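PDB 3FD3: chromosome replication initiation inhibitor protein from Agrobacterium tumefaciens, which probably acts as a LysR-family transcription factor that binds DNA, the chain here being its C-terminal substrate-binding-type part without the DNA-binding helix-turn-helix. Local coordinates for residues Val67-Pro81 with Val165-Trp179. Sequence-based numbering, arbitrary orientation.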
ATOM      1  N   VAL A  67       4.749  26.468   4.903  1.00 20.07           N
ATOM      2  CA  VAL A  67       5.368  25.208   5.347  1.00 19.68           C
ATOM      3  C   VAL A  67       5.220  25.100   6.854  1.00 20.22           C
ATOM      4  O   VAL A  67       5.566  26.037   7.593  1.00 19.42           O
ATOM      5  CB  VAL A  67       6.852  25.130   4.974  1.00 20.93           C
ATOM      6  CG1 VAL A  67       7.424  23.765   5.429  1.00 20.86           C
ATOM      7  CG2 VAL A  67       7.026  25.324   3.461  1.00 20.09           C
ATOM      8  N   THR A  68       4.687  23.976   7.312  1.00 19.40           N
ATOM      9  CA  THR A  68       4.542  23.716   8.739  1.00 20.18           C
ATOM     10  C   THR A  68       5.208  22.380   9.116  1.00 19.89           C
ATOM     11  O   THR A  68       4.865  21.342   8.573  1.00 19.58           O
ATOM     12  CB  THR A  68       3.046  23.655   9.170  1.00 20.86           C
ATOM     13  OG1 THR A  68       2.382  24.849   8.745  1.00 21.24           O
ATOM     14  CG2 THR A  68       2.930  23.550  10.674  1.00 21.43           C
ATOM     15  N   PRO A  69       6.154  22.402  10.056  1.00 20.03           N
ATOM     16  CA  PRO A  69       6.703  21.111  10.498  1.00 19.71           C
ATOM     17  C   PRO A  69       5.650  20.312  11.264  1.00 20.29           C
ATOM     18  O   PRO A  69       4.906  20.881  12.063  1.00 19.86           O
ATOM     19  CB  PRO A  69       7.863  21.496  11.422  1.00 20.77           C
ATOM     20  CG  PRO A  69       8.046  22.953  11.279  1.00 21.98           C
ATOM     21  CD  PRO A  69       6.820  23.551  10.688  1.00 21.62           C
ATOM     22  N   LEU A  70       5.606  19.013  11.005  1.00 19.13           N
ATOM     23  CA  LEU A  70       4.588  18.136  11.563  1.00 20.37           C
ATOM     24  C   LEU A  70       5.083  17.302  12.720  1.00 20.39           C
ATOM     25  O   LEU A  70       4.271  16.846  13.551  1.00 20.05           O
ATOM     26  CB  LEU A  70       4.073  17.216  10.459  1.00 19.71           C
ATOM     27  CG  LEU A  70       3.291  17.877   9.311  1.00 21.22           C
ATOM     28  CD1 LEU A  70       3.156  16.887   8.141  1.00 20.66           C
ATOM     29  CD2 LEU A  70       1.923  18.295   9.845  1.00 22.14           C
ATOM     30  N   GLY A  71       6.391  17.064  12.771  1.00 20.97           N
ATOM     31  CA  GLY A  71       6.965  16.111  13.731  1.00 21.05           C
ATOM     32  C   GLY A  71       7.782  15.069  12.985  1.00 21.19           C
ATOM     33  O   GLY A  71       7.933  15.153  11.772  1.00 22.02           O
ATOM     34  N   VAL A  72       8.281  14.086  13.718  1.00 21.26           N
ATOM     35  CA  VAL A  72       9.234  13.110  13.204  1.00 21.89           C
ATOM     36  C   VAL A  72       8.552  11.746  13.082  1.00 22.16           C
ATOM     37  O   VAL A  72       7.883  11.293  14.016  1.00 21.57           O
ATOM     38  CB  VAL A  72      10.455  13.012  14.126  1.00 22.73           C
ATOM     39  CG1 VAL A  72      11.176  11.665  13.977  1.00 24.99           C
ATOM     40  CG2 VAL A  72      11.382  14.205  13.888  1.00 26.70           C
ATOM     41  N   LEU A  73       8.748  11.119  11.918  1.00 21.45           N
ATOM     42  CA  LEU A  73       8.341   9.732  11.658  1.00 21.64           C
ATOM     43  C   LEU A  73       9.556   8.854  11.987  1.00 21.03           C
ATOM     44  O   LEU A  73      10.630   8.986  11.371  1.00 20.33           O
ATOM     45  CB  LEU A  73       7.901   9.556  10.214  1.00 22.47           C
ATOM     46  CG  LEU A  73       7.323   8.171   9.867  1.00 23.39           C
ATOM     47  CD1 LEU A  73       6.175   7.824  10.802  1.00 26.61           C
ATOM     48  CD2 LEU A  73       6.906   8.110   8.424  1.00 24.63           C
ATOM     49  N   ARG A  74       9.416   8.045  13.030  1.00 20.15           N
ATOM     50  CA  ARG A  74      10.525   7.203  13.503  1.00 20.86           C
ATOM     51  C   ARG A  74      10.384   5.828  12.920  1.00 20.42           C
ATOM     52  O   ARG A  74       9.283   5.255  12.912  1.00 20.48           O
ATOM     53  CB  ARG A  74      10.547   7.114  15.025  1.00 21.11           C
ATOM     54  CG  ARG A  74      11.491   6.061  15.557  1.00 21.03           C
ATOM     55  CD  ARG A  74      11.841   6.292  17.008  1.00 23.76           C
ATOM     56  NE  ARG A  74      12.704   7.450  17.177  1.00 24.80           N
ATOM     57  CZ  ARG A  74      13.224   7.850  18.333  1.00 27.48           C
ATOM     58  NH1 ARG A  74      12.971   7.191  19.458  1.00 29.22           N
ATOM     59  NH2 ARG A  74      14.008   8.914  18.370  1.00 28.55           N
ATOM     60  N   TYR A  75      11.510   5.308  12.421  1.00 19.79           N
ATOM     61  CA  TYR A  75      11.577   3.985  11.838  1.00 20.08           C
ATOM     62  C   TYR A  75      12.506   3.099  12.642  1.00 20.68           C
ATOM     63  O   TYR A  75      13.469   3.584  13.243  1.00 18.88           O
ATOM     64  CB  TYR A  75      12.150   4.068  10.436  1.00 20.77           C
ATOM     65  CG  TYR A  75      11.322   4.762   9.367  1.00 19.78           C
ATOM     66  CD1 TYR A  75      11.250   6.147   9.316  1.00 22.41           C
ATOM     67  CD2 TYR A  75      10.709   4.051   8.365  1.00 18.98           C
ATOM     68  CE1 TYR A  75      10.549   6.792   8.329  1.00 22.20           C
ATOM     69  CE2 TYR A  75       9.995   4.687   7.381  1.00 18.63           C
ATOM     70  CZ  TYR A  75       9.922   6.074   7.359  1.00 21.17           C
ATOM     71  OH  TYR A  75       9.240   6.720   6.345  1.00 21.75           O
ATOM     72  N   HIS A  76      12.220   1.799  12.643  1.00 20.88           N
ATOM     73  CA  HIS A  76      13.112   0.818  13.265  1.00 19.73           C
ATOM     74  C   HIS A  76      13.497  -0.239  12.224  1.00 20.50           C
ATOM     75  O   HIS A  76      12.654  -0.674  11.427  1.00 20.00           O
ATOM     76  CB  HIS A  76      12.443   0.140  14.463  1.00 20.26           C
ATOM     77  CG  HIS A  76      12.158   1.070  15.605  1.00 20.54           C
ATOM     78  ND1 HIS A  76      13.094   1.401  16.558  1.00 22.46           N
ATOM     79  CD2 HIS A  76      11.038   1.759  15.924  1.00 24.23           C
ATOM     80  CE1 HIS A  76      12.563   2.249  17.419  1.00 21.90           C
ATOM     81  NE2 HIS A  76      11.311   2.475  17.067  1.00 23.38           N
ATOM     82  N   ALA A  77      14.768  -0.628  12.240  1.00 20.19           N
ATOM     83  CA  ALA A  77      15.277  -1.686  11.371  1.00 20.35           C
ATOM     84  C   ALA A  77      14.899  -3.016  12.024  1.00 20.68           C
ATOM     85  O   ALA A  77      15.365  -3.327  13.114  1.00 20.40           O
ATOM     86  CB  ALA A  77      16.797  -1.565  11.211  1.00 20.93           C
ATOM     87  N   THR A  78      14.032  -3.777  11.363  1.00 20.85           N
ATOM     88  CA  THR A  78      13.378  -4.924  11.971  1.00 21.53           C
ATOM     89  C   THR A  78      13.409  -6.165  11.068  1.00 20.60           C
ATOM     90  O   THR A  78      13.440  -6.089   9.834  1.00 19.95           O
ATOM     91  CB  THR A  78      11.897  -4.647  12.315  1.00 23.26           C
ATOM     92  OG1 THR A  78      11.221  -4.207  11.129  1.00 29.31           O
ATOM     93  CG2 THR A  78      11.750  -3.633  13.457  1.00 23.70           C
ATOM     94  N   ALA A  79      13.414  -7.315  11.705  1.00 20.13           N
ATOM     95  CA  ALA A  79      13.278  -8.603  10.999  1.00 19.57           C
ATOM     96  C   ALA A  79      12.614  -9.582  11.960  1.00 19.52           C
ATOM     97  O   ALA A  79      12.438  -9.284  13.145  1.00 19.37           O
ATOM     98  CB  ALA A  79      14.643  -9.142  10.549  1.00 19.71           C
ATOM     99  N   SER A  80      12.255 -10.757  11.461  1.00 18.81           N
ATOM    100  CA  SER A  80      11.662 -11.767  12.335  1.00 18.89           C
ATOM    101  C   SER A  80      12.762 -12.490  13.133  1.00 19.58           C
ATOM    102  O   SER A  80      13.930 -12.457  12.749  1.00 19.33           O
ATOM    103  CB  SER A  80      10.848 -12.786  11.524  1.00 19.46           C
ATOM    104  OG  SER A  80      11.670 -13.738  10.899  1.00 18.79           O
ATOM    105  N   PRO A  81      12.398 -13.152  14.238  1.00 19.90           N
ATOM    106  CA  PRO A  81      13.391 -13.943  14.985  1.00 19.68           C
ATOM    107  C   PRO A  81      14.116 -15.018  14.151  1.00 19.15           C
ATOM    108  O   PRO A  81      15.325 -15.197  14.274  1.00 18.97           O
ATOM    109  CB  PRO A  81      12.543 -14.589  16.083  1.00 19.81           C
ATOM    110  CG  PRO A  81      11.479 -13.593  16.341  1.00 21.03           C
ATOM    111  CD  PRO A  81      11.114 -13.091  14.960  1.00 20.26           C
ATOM    112  N   VAL A 165      11.925  -8.249  15.787  0.50 20.16           N
ATOM    113  CA  VAL A 165      12.919  -7.735  16.692  0.50 21.00           C
ATOM    114  C   VAL A 165      13.732  -6.709  15.934  0.50 21.35           C
ATOM    115  O   VAL A 165      13.796  -6.727  14.697  0.50 21.38           O
ATOM    116  CB  VAL A 165      13.834  -8.832  17.225  0.50 20.97           C
ATOM    117  CG1 VAL A 165      13.041  -9.818  18.097  0.50 20.29           C
ATOM    118  CG2 VAL A 165      14.537  -9.539  16.073  0.50 21.37           C
ATOM    119  N   GLU A 166      14.341  -5.810  16.691  1.00 21.06           N
ATOM    120  CA  GLU A 166      15.204  -4.779  16.125  1.00 22.05           C
ATOM    121  C   GLU A 166      16.561  -5.395  15.848  1.00 22.59           C
ATOM    122  O   GLU A 166      17.105  -6.087  16.714  1.00 21.21           O
ATOM    123  CB  GLU A 166      15.401  -3.633  17.097  1.00 23.28           C
ATOM    124  CG  GLU A 166      14.398  -2.561  16.999  1.00 25.55           C
ATOM    125  CD  GLU A 166      14.786  -1.323  17.837  1.00 28.85           C
ATOM    126  OE1 GLU A 166      15.207  -0.261  17.277  1.00 33.34           O
ATOM    127  OE2 GLU A 166      14.688  -1.435  19.060  1.00 28.64           O
ATOM    128  N   LEU A 167      17.113  -5.160  14.664  1.00 22.09           N
ATOM    129  CA  LEU A 167      18.478  -5.638  14.389  1.00 22.58           C
ATOM    130  C   LEU A 167      19.469  -5.172  15.436  1.00 23.99           C
ATOM    131  O   LEU A 167      20.331  -5.954  15.885  1.00 22.59           O
ATOM    132  CB  LEU A 167      18.945  -5.215  13.006  1.00 22.58           C
ATOM    133  CG  LEU A 167      18.512  -6.133  11.848  1.00 22.35           C
ATOM    134  CD1 LEU A 167      16.981  -6.237  11.674  1.00 20.21           C
ATOM    135  CD2 LEU A 167      19.137  -5.678  10.570  1.00 23.09           C
HETATM  136  N   MSE A 168      19.356  -3.904  15.818  0.50 24.03           N
HETATM  137  CA  MSE A 168      20.208  -3.324  16.835  0.50 25.34           C
HETATM  138  C   MSE A 168      19.326  -2.409  17.668  0.50 25.43           C
HETATM  139  O   MSE A 168      19.030  -1.292  17.251  0.50 25.29           O
HETATM  140  CB  MSE A 168      21.357  -2.548  16.193  0.50 25.72           C
HETATM  141  CG  MSE A 168      22.421  -2.099  17.166  0.50 28.01           C
HETATM  142 SE   MSE A 168      24.138  -1.789  16.288  0.50 34.65          SE
HETATM  143  CE  MSE A 168      24.421  -3.613  15.650  0.50 30.43           C
ATOM    144  N   PRO A 169      18.861  -2.900  18.827  1.00 25.95           N
ATOM    145  CA  PRO A 169      18.020  -2.079  19.692  1.00 26.49           C
ATOM    146  C   PRO A 169      18.588  -0.684  19.911  1.00 26.47           C
ATOM    147  O   PRO A 169      19.798  -0.529  20.089  1.00 26.42           O
ATOM    148  CB  PRO A 169      17.988  -2.874  20.997  1.00 26.72           C
ATOM    149  CG  PRO A 169      18.141  -4.278  20.576  1.00 27.28           C
ATOM    150  CD  PRO A 169      19.072  -4.245  19.392  1.00 26.42           C
ATOM    151  N   GLY A 170      17.730   0.329  19.862  1.00 26.50           N
ATOM    152  CA  GLY A 170      18.147   1.667  20.203  1.00 26.25           C
ATOM    153  C   GLY A 170      18.821   2.360  19.046  1.00 25.78           C
ATOM    154  O   GLY A 170      19.593   3.277  19.264  1.00 25.84           O
ATOM    155  N   THR A 171      18.504   1.953  17.810  1.00 24.34           N
ATOM    156  CA  THR A 171      19.086   2.595  16.626  1.00 24.06           C
ATOM    157  C   THR A 171      17.998   3.090  15.655  1.00 24.19           C
ATOM    158  O   THR A 171      18.036   2.775  14.459  1.00 23.55           O
ATOM    159  CB  THR A 171      20.049   1.650  15.888  1.00 24.60           C
ATOM    160  OG1 THR A 171      19.351   0.466  15.485  1.00 23.38           O
ATOM    161  CG2 THR A 171      21.240   1.304  16.796  1.00 24.93           C
ATOM    162  N   PRO A 172      17.047   3.892  16.163  1.00 23.12           N
ATOM    163  CA  PRO A 172      15.997   4.358  15.256  1.00 23.30           C
ATOM    164  C   PRO A 172      16.518   5.333  14.217  1.00 22.82           C
ATOM    165  O   PRO A 172      17.586   5.956  14.398  1.00 22.65           O
ATOM    166  CB  PRO A 172      15.008   5.062  16.192  1.00 23.73           C
ATOM    167  CG  PRO A 172      15.823   5.497  17.341  1.00 23.86           C
ATOM    168  CD  PRO A 172      16.852   4.405  17.529  1.00 24.24           C
ATOM    169  N   LEU A 173      15.754   5.476  13.141  0.70 22.26           N
ATOM    170  CA  LEU A 173      16.026   6.429  12.078  0.70 22.64           C
ATOM    171  C   LEU A 173      14.829   7.365  12.036  0.70 22.16           C
ATOM    172  O   LEU A 173      13.690   6.918  11.828  0.70 21.73           O
ATOM    173  CB  LEU A 173      16.176   5.691  10.749  0.70 23.08           C
ATOM    174  CG  LEU A 173      16.757   6.432   9.548  0.70 25.41           C
ATOM    175  CD1 LEU A 173      17.434   5.447   8.570  0.70 27.08           C
ATOM    176  CD2 LEU A 173      15.671   7.230   8.838  0.70 26.93           C
ATOM    177  N   ASP A 174      15.089   8.646  12.247  1.00 22.03           N
ATOM    178  CA  ASP A 174      14.029   9.651  12.339  1.00 22.15           C
ATOM    179  C   ASP A 174      13.989  10.541  11.109  1.00 21.81           C
ATOM    180  O   ASP A 174      15.001  11.147  10.738  1.00 22.69           O
ATOM    181  CB  ASP A 174      14.296  10.523  13.558  1.00 22.82           C
ATOM    182  CG  ASP A 174      14.104   9.786  14.859  1.00 23.58           C
ATOM    183  OD1 ASP A 174      13.477   8.711  14.885  1.00 24.35           O
ATOM    184  OD2 ASP A 174      14.586  10.297  15.885  1.00 25.00           O
ATOM    185  N   ILE A 175      12.800  10.677  10.529  1.00 21.63           N
ATOM    186  CA  ILE A 175      12.583  11.508   9.365  1.00 21.16           C
ATOM    187  C   ILE A 175      11.558  12.597   9.718  1.00 20.07           C
ATOM    188  O   ILE A 175      10.372  12.314   9.938  1.00 19.43           O
ATOM    189  CB  ILE A 175      12.052  10.684   8.180  1.00 20.65           C
ATOM    190  CG1 ILE A 175      13.043   9.567   7.803  1.00 22.27           C
ATOM    191  CG2 ILE A 175      11.775  11.593   6.992  1.00 21.94           C
ATOM    192  CD1 ILE A 175      14.393  10.024   7.332  1.00 25.17           C
ATOM    193  N   PRO A 176      12.013  13.839   9.810  1.00 20.30           N
ATOM    194  CA  PRO A 176      11.050  14.922  10.040  1.00 19.84           C
ATOM    195  C   PRO A 176      10.144  15.089   8.825  1.00 19.94           C
ATOM    196  O   PRO A 176      10.623  14.964   7.683  1.00 20.13           O
ATOM    197  CB  PRO A 176      11.939  16.164  10.199  1.00 20.64           C
ATOM    198  CG  PRO A 176      13.252  15.678  10.554  1.00 20.26           C
ATOM    199  CD  PRO A 176      13.396  14.343   9.812  1.00 19.94           C
ATOM    200  N   LEU A 177       8.868  15.378   9.073  1.00 19.40           N
ATOM    201  CA  LEU A 177       7.898  15.587   8.010  1.00 19.25           C
ATOM    202  C   LEU A 177       7.331  17.005   8.061  1.00 20.05           C
ATOM    203  O   LEU A 177       7.315  17.639   9.111  1.00 20.07           O
ATOM    204  CB  LEU A 177       6.763  14.598   8.129  1.00 19.63           C
ATOM    205  CG  LEU A 177       7.111  13.119   7.908  1.00 20.88           C
ATOM    206  CD1 LEU A 177       5.827  12.344   8.079  1.00 22.00           C
ATOM    207  CD2 LEU A 177       7.728  12.911   6.511  1.00 22.41           C
ATOM    208  N   TYR A 178       6.889  17.478   6.901  1.00 19.29           N
ATOM    209  CA  TYR A 178       6.410  18.842   6.727  1.00 20.01           C
ATOM    210  C   TYR A 178       5.115  18.833   5.936  1.00 20.83           C
ATOM    211  O   TYR A 178       4.881  17.963   5.105  1.00 20.82           O
ATOM    212  CB  TYR A 178       7.463  19.669   5.976  1.00 20.24           C
ATOM    213  CG  TYR A 178       8.752  19.691   6.717  1.00 21.20           C
ATOM    214  CD1 TYR A 178       9.003  20.663   7.679  1.00 22.90           C
ATOM    215  CD2 TYR A 178       9.710  18.701   6.519  1.00 20.21           C
ATOM    216  CE1 TYR A 178      10.152  20.660   8.415  1.00 23.14           C
ATOM    217  CE2 TYR A 178      10.873  18.696   7.253  1.00 22.25           C
ATOM    218  CZ  TYR A 178      11.092  19.674   8.206  1.00 23.74           C
ATOM    219  OH  TYR A 178      12.274  19.679   8.932  1.00 23.49           O
ATOM    220  N   TRP A 179       4.266  19.817   6.212  1.00 20.39           N
ATOM    221  CA  TRP A 179       3.042  20.046   5.475  1.00 19.96           C
ATOM    222  C   TRP A 179       3.251  21.330   4.675  1.00 20.71           C
ATOM    223  O   TRP A 179       3.481  22.417   5.267  1.00 20.27           O
ATOM    224  CB  TRP A 179       1.923  20.205   6.474  1.00 19.36           C
ATOM    225  CG  TRP A 179       0.551  20.520   5.948  1.00 19.46           C
ATOM    226  CD1 TRP A 179      -0.211  21.621   6.269  1.00 19.12           C
ATOM    227  CD2 TRP A 179      -0.268  19.720   5.080  1.00 19.81           C
ATOM    228  NE1 TRP A 179      -1.439  21.559   5.636  1.00 19.77           N
ATOM    229  CE2 TRP A 179      -1.489  20.424   4.882  1.00 20.17           C
ATOM    230  CE3 TRP A 179      -0.073  18.514   4.400  1.00 20.83           C
ATOM    231  CZ2 TRP A 179      -2.514  19.938   4.057  1.00 21.30           C
ATOM    232  CZ3 TRP A 179      -1.106  18.027   3.593  1.00 22.28           C
ATOM    233  CH2 TRP A 179      -2.317  18.729   3.451  1.00 22.37           C
TER
HETATM  234  O   HOH W   1       1.582  24.769   6.106  1.00 20.72           O
HETATM  235  O   HOH W   2       8.959  18.174  11.439  1.00 22.38           O
HETATM  236  O   HOH W   3      16.351   0.579  14.358  1.00 22.64           O
HETATM  237  O   HOH W   4      17.477  -1.983  14.620  1.00 24.31           O
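Arg74 and Asp174 lie side by side on one face of an antiparallel strand pair and meet in a side-on salt bridge. Arg74 NE reaches Asp174 OD1 at 2.7 Å and Arg74 NH2 reaches Asp174 OD2 at 2.9 Å, each on a syn lone pair; the paired bonds keep the two groups nearly coplanar, their planes 6° apart. With CG anti to the arginine N (chi1 169°), a bend at chi3 brings the guanidinium alongside the carboxylate. Pro172 CG covers one guanidinium face, 3.6 Å from Arg74 CZ. A second polar pair, a histidine-carboxylate hydrogen bond, is less regular: His76 ND1 donates to Glu166 OE1 at 2.8 Å, coming from above the carboxylate plane, with ring and carboxylate perpendicular.

Backbone bonds run in antiparallel register from Thr68–Trp179 to Tyr75–Leu173, except at a beta bulge: Leu70 N donates to Leu177 O and Leu177 N to Gly71 O, two residues opposite one, while water 2 accepts from Gly71 N and donates to Leu177 O. Cross-strand bonding lapses at 168-172, where water 3 joins Ala77 N to Thr171 OG1 and water 4 joins Ala77 O to Met168 N; it resumes with Leu167 N to Ala77 O and the Ala79–Val165 pair. These two long strands span both lobes of the periplasmic-binding-protein-like fold of LysR effector domains, forming the crossover connections between them.

Apolar contacts line the reverse face. Ile175 CG1 lies 3.8 Å from Tyr75 CE1, while the tyrosine hydroxyl bonds to Asp11. Leu70, turned toward the partner strand at the bulge, sets CD2 3.9 Å from Trp179 CB, beside helix 190-203, where Trp179 NE1 bonds to Thr193. Back on the salt-bridge face, Tyr178 CE1 comes within 3.9 Å of Pro69 CB.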